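Side-chain contacts in arginyl-tRNA synthetase, putative (Plasmodium falciparum, PDB 5JLD), which probably catalyses the ATP-dependent attachment of L-arginine to tRNA(Arg), releasing AMP and diphosphate, as a class I aminoacyl-tRNA synthetase: residues D159-C162 against R163-F167; L580-L584 against L585-P589. All blocks are in the same frame, centred on the assembly; numbering follows the deposited sequence.

Contact 1: residues D159-C162 against R163-F167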
loop_
_atom_site.group_PDB
_atom_site.type_symbol
_atom_site.label_atom_id
_atom_site.label_comp_id
_atom_site.label_asym_id
_atom_site.label_seq_id
_atom_site.Cartn_x
_atom_site.Cartn_y
_atom_site.Cartn_z
ATOM N N ASP A 159 3.944 -2.905 -4.220
ATOM C CA ASP A 159 4.989 -1.919 -4.326
ATOM C C ASP A 159 4.597 -0.638 -3.575
ATOM O O ASP A 159 5.442 -0.047 -2.883
ATOM C CB ASP A 159 5.327 -1.598 -5.780
ATOM C CG ASP A 159 6.411 -0.547 -5.879
ATOM O OD1 ASP A 159 7.579 -0.876 -5.544
ATOM O OD2 ASP A 159 6.087 0.622 -6.227
ATOM N N SER A 160 3.337 -0.213 -3.699
ATOM C CA SER A 160 2.907 0.969 -2.923
ATOM C C SER A 160 3.104 0.779 -1.415
ATOM O O SER A 160 3.674 1.646 -0.734
ATOM C CB SER A 160 1.436 1.325 -3.214
ATOM O OG SER A 160 1.194 2.648 -2.771
ATOM N N ILE A 161 2.671 -0.368 -0.900
ATOM C CA ILE A 161 2.874 -0.664 0.524
ATOM C C ILE A 161 4.360 -0.605 0.942
ATOM O O ILE A 161 4.729 -0.003 1.991
ATOM C CB ILE A 161 2.268 -2.046 0.857
ATOM C CG1 ILE A 161 0.737 -1.946 0.731
ATOM C CG2 ILE A 161 2.710 -2.533 2.263
ATOM C CD1 ILE A 161 -0.025 -3.276 0.736
ATOM N N CYS A 162 5.221 -1.196 0.106
ATOM C CA CYS A 162 6.652 -1.148 0.391
ATOM C C CYS A 162 7.154 0.291 0.439
ATOM O O CYS A 162 7.922 0.654 1.318
ATOM C CB CYS A 162 7.451 -1.928 -0.654
ATOM S SG CYS A 162 7.147 -3.727 -0.550
ATOM N N ARG A 163 6.746 1.084 -0.544
ATOM C CA ARG A 163 7.192 2.454 -0.628
ATOM C C ARG A 163 6.717 3.208 0.629
ATOM O O ARG A 163 7.421 4.084 1.127
ATOM C CB ARG A 163 6.664 3.126 -1.899
ATOM C CG ARG A 163 7.242 2.626 -3.208
ATOM C CD ARG A 163 6.996 3.643 -4.347
ATOM N NE ARG A 163 7.344 3.111 -5.663
ATOM C CZ ARG A 163 7.707 3.849 -6.715
ATOM N NH1 ARG A 163 7.764 5.169 -6.622
ATOM N NH2 ARG A 163 8.004 3.258 -7.877
ATOM N N VAL A 164 5.545 2.840 1.146
ATOM C CA VAL A 164 5.039 3.460 2.368
ATOM C C VAL A 164 5.982 3.154 3.518
ATOM O O VAL A 164 6.425 4.067 4.207
ATOM C CB VAL A 164 3.609 2.994 2.720
ATOM C CG1 VAL A 164 3.276 3.319 4.164
ATOM C CG2 VAL A 164 2.588 3.643 1.785
ATOM N N PHE A 165 6.330 1.881 3.702
ATOM C CA PHE A 165 7.252 1.553 4.801
ATOM C C PHE A 165 8.659 2.149 4.638
ATOM O O PHE A 165 9.289 2.560 5.629
ATOM C CB PHE A 165 7.337 0.040 4.984
ATOM C CG PHE A 165 6.141 -0.531 5.682
ATOM C CD1 PHE A 165 5.963 -0.342 7.041
ATOM C CD2 PHE A 165 5.175 -1.212 4.974
ATOM C CE1 PHE A 165 4.871 -0.851 7.679
ATOM C CE2 PHE A 165 4.072 -1.726 5.611
ATOM C CZ PHE A 165 3.922 -1.556 6.964
ATOM N N GLU A 166 9.137 2.234 3.398
ATOM C CA GLU A 166 10.440 2.844 3.121
ATOM C C GLU A 166 10.396 4.365 3.419
ATOM O O GLU A 166 11.373 4.960 3.896
ATOM C CB GLU A 166 10.859 2.542 1.665
ATOM C CG GLU A 166 11.206 1.038 1.468
ATOM C CD GLU A 166 11.132 0.514 0.024
ATOM O OE1 GLU A 166 10.773 1.272 -0.904
ATOM O OE2 GLU A 166 11.430 -0.688 -0.180
ATOM N N PHE A 167 9.251 4.992 3.166
ATOM C CA PHE A 167 9.071 6.390 3.550
ATOM C C PHE A 167 9.188 6.539 5.068
ATOM O O PHE A 167 9.880 7.428 5.560
ATOM C CB PHE A 167 7.728 6.913 3.075
ATOM C CG PHE A 167 7.349 8.229 3.683
ATOM C CD1 PHE A 167 8.035 9.378 3.340
ATOM C CD2 PHE A 167 6.289 8.320 4.571
ATOM C CE1 PHE A 167 7.688 10.610 3.901
ATOM C CE2 PHE A 167 5.935 9.540 5.125
ATOM C CZ PHE A 167 6.637 10.685 4.790
HETATM O O HOH W 1 9.504 0.571 -6.701
#
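Asp159 O accepts from Arg163 N at 2.9 Å, the first of four successive i to i+4 backbone bonds that carry helix 149-167 unbroken from 159-162 into 163-167; the last, Glu166 N on Cys162 O, is also 2.9 Å. The first pair adds a salt bridge between side chains: Arg163 NE donates to Asp159 OD2 at 2.8 Å, bent at 143°, meeting the oxygen on its syn side. The carboxylate and guanidinium planes stand 86° apart, so a single N-H carries the direct bond rather than a two-pronged grip. A water donates to Asp159 OD1 (2.7 Å) and weakly accepts from Arg163 NH2, bridging the two groups a second time. A chi1 of 179° sets Asp159 CG beside its own carbonyl carbon, which puts OD2 within range of Arg163 NE. On the buried face Ile161 and Phe165 lie side by side, Ile161 CG2 touching the ring edge at Phe165 CE2 (3.7 Å). Arg174 of strand 171-176 pairs with both Asp159 and Glu166. Ile161 and Phe165 pack on strands 133-137 and 343-349, as expected of the crossover helix in a Rossmann-type beta-alpha-beta unit.

Contact 2: residues L580-L584 against L585-P589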
loop_
_atom_site.group_PDB
_atom_site.type_symbol
_atom_site.label_atom_id
_atom_site.label_comp_id
_atom_site.label_asym_id
_atom_site.label_seq_id
_atom_site.Cartn_x
_atom_site.Cartn_y
_atom_site.Cartn_z
ATOM N N LEU A 580 5.462 13.788 -3.247
ATOM C CA LEU A 580 5.633 12.654 -2.343
ATOM C C LEU A 580 4.474 11.652 -2.460
ATOM O O LEU A 580 4.706 10.447 -2.589
ATOM C CB LEU A 580 5.789 13.136 -0.895
ATOM C CG LEU A 580 5.879 12.061 0.182
ATOM C CD1 LEU A 580 7.013 11.091 -0.162
ATOM C CD2 LEU A 580 6.141 12.700 1.534
ATOM N N CYS A 581 3.239 12.150 -2.439
ATOM C CA CYS A 581 2.053 11.293 -2.564
ATOM C C CYS A 581 2.076 10.490 -3.863
ATOM O O CYS A 581 1.716 9.308 -3.880
ATOM C CB CYS A 581 0.764 12.122 -2.519
ATOM S SG CYS A 581 0.226 12.714 -0.876
ATOM N N MET A 582 2.468 11.160 -4.947
ATOM C CA MET A 582 2.505 10.556 -6.256
ATOM C C MET A 582 3.505 9.401 -6.256
ATOM O O MET A 582 3.183 8.302 -6.695
ATOM C CB MET A 582 2.877 11.590 -7.323
ATOM C CG MET A 582 1.726 12.461 -7.773
ATOM S SD MET A 582 2.258 13.761 -8.908
ATOM C CE MET A 582 2.366 12.872 -10.441
ATOM N N GLU A 583 4.695 9.675 -5.723
ATOM C CA GLU A 583 5.761 8.685 -5.625
ATOM C C GLU A 583 5.384 7.496 -4.749
ATOM O O GLU A 583 5.683 6.358 -5.088
ATOM C CB GLU A 583 7.031 9.336 -5.087
ATOM C CG GLU A 583 7.679 10.274 -6.085
ATOM C CD GLU A 583 8.780 11.097 -5.459
ATOM O OE1 GLU A 583 8.854 11.134 -4.208
ATOM O OE2 GLU A 583 9.566 11.711 -6.218
ATOM N N LEU A 584 4.721 7.752 -3.628
ATOM C CA LEU A 584 4.318 6.672 -2.740
ATOM C C LEU A 584 3.353 5.721 -3.450
ATOM O O LEU A 584 3.274 4.535 -3.116
ATOM C CB LEU A 584 3.672 7.221 -1.464
ATOM C CG LEU A 584 4.571 7.938 -0.448
ATOM C CD1 LEU A 584 3.739 8.523 0.680
ATOM C CD2 LEU A 584 5.676 7.039 0.119
ATOM N N LEU A 585 2.635 6.237 -4.440
ATOM C CA LEU A 585 1.661 5.433 -5.176
ATOM C C LEU A 585 2.285 4.837 -6.436
ATOM O O LEU A 585 1.607 4.174 -7.220
ATOM C CB LEU A 585 0.437 6.289 -5.534
ATOM C CG LEU A 585 -0.458 6.678 -4.347
ATOM C CD1 LEU A 585 -1.414 7.772 -4.752
ATOM C CD2 LEU A 585 -1.241 5.471 -3.830
ATOM N N GLY A 586 3.574 5.102 -6.632
ATOM C CA GLY A 586 4.312 4.583 -7.774
ATOM C C GLY A 586 4.218 5.444 -9.024
ATOM O O GLY A 586 4.598 5.006 -10.115
ATOM N N MET A 587 3.719 6.674 -8.884
ATOM C CA MET A 587 3.605 7.558 -10.041
ATOM C C MET A 587 4.882 8.391 -10.199
ATOM O O MET A 587 5.635 8.569 -9.245
ATOM C CB MET A 587 2.366 8.459 -9.916
ATOM C CG MET A 587 1.047 7.701 -9.709
ATOM S SD MET A 587 -0.370 8.718 -9.173
ATOM C CE MET A 587 -0.433 9.968 -10.459
ATOM N N LYS A 588 5.145 8.875 -11.403
ATOM C CA LYS A 588 6.286 9.758 -11.625
ATOM C C LYS A 588 5.848 11.173 -11.950
ATOM O O LYS A 588 5.293 11.425 -13.021
ATOM C CB LYS A 588 7.170 9.243 -12.760
ATOM C CG LYS A 588 7.852 7.913 -12.473
ATOM C CD LYS A 588 8.466 7.371 -13.757
ATOM C CE LYS A 588 9.515 6.317 -13.468
ATOM N NZ LYS A 588 10.114 5.827 -14.733
ATOM N N PRO A 589 6.097 12.104 -11.023
ATOM C CA PRO A 589 5.779 13.508 -11.297
ATOM C C PRO A 589 6.543 14.026 -12.511
ATOM O O PRO A 589 7.736 13.742 -12.649
ATOM C CB PRO A 589 6.210 14.227 -10.011
ATOM C CG PRO A 589 6.078 13.173 -8.936
ATOM C CD PRO A 589 6.523 11.889 -9.628
#
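Met582 and Pro589 run alongside each other with their side chains heading opposite ways, where helix 564-584 ends and the chain folds back beside its last turn. Met582 SD lies 3.9 Å from Pro589 CG, and the bend at chi3 (80°) turns the terminal methyl along the proline, bringing Met582 CE to 3.6 Å from Pro589 CA. The same methyl meets that of Met587, CE to CE at 4.0 Å, so one thioether chain packs against two residues of the returning segment. Glu583 crosses Pro589 at about a right angle, its aliphatic CG against the ring's CD. A Schellman motif makes the reversal: Gly586, with phi of 87°, leaves the helix, and two bonds run back into the last turn, Met587 N to Met582 O (2.8 Å) and Gly586 N to Glu583 O (2.9 Å). Both donors stand above the carbonyl planes. Leu585 lays its CG 3.4 Å from Cys581 O, while its amide makes weak bonds to the carbonyls of Cys581 and Met582. Helix 476-492 covers Met582 and Pro589 through Tyr483; helix 436-453 receives Leu585 and Met587, and helix 536-556 packs on Cys581, Met582 and Leu585 through Met542.

How the contacts relate
The two contacts, centred about 11 Å apart, touch directly although more than 400 residues separate them along the chain. Contact 1 comes first, in the class I catalytic domain, on the helix between parallel strands 133-137 and 171-176; contact 2 closes helix 564-584 in the DALR anticodon-binding domain. Ser160 OG probably hydrogen-bonds to Leu584 O, 2.8 Å away, while Arg163 reaches the carbonyl of Glu583 through a weak bond from NH1. Phe167 packs against Leu580, and Phe526 of helix 522-532 meets both Phe167 and Leu584. The crossover helix thus docks on the C-terminal end of an anticodon-domain helix, joining the catalytic core to the anticodon-binding domain.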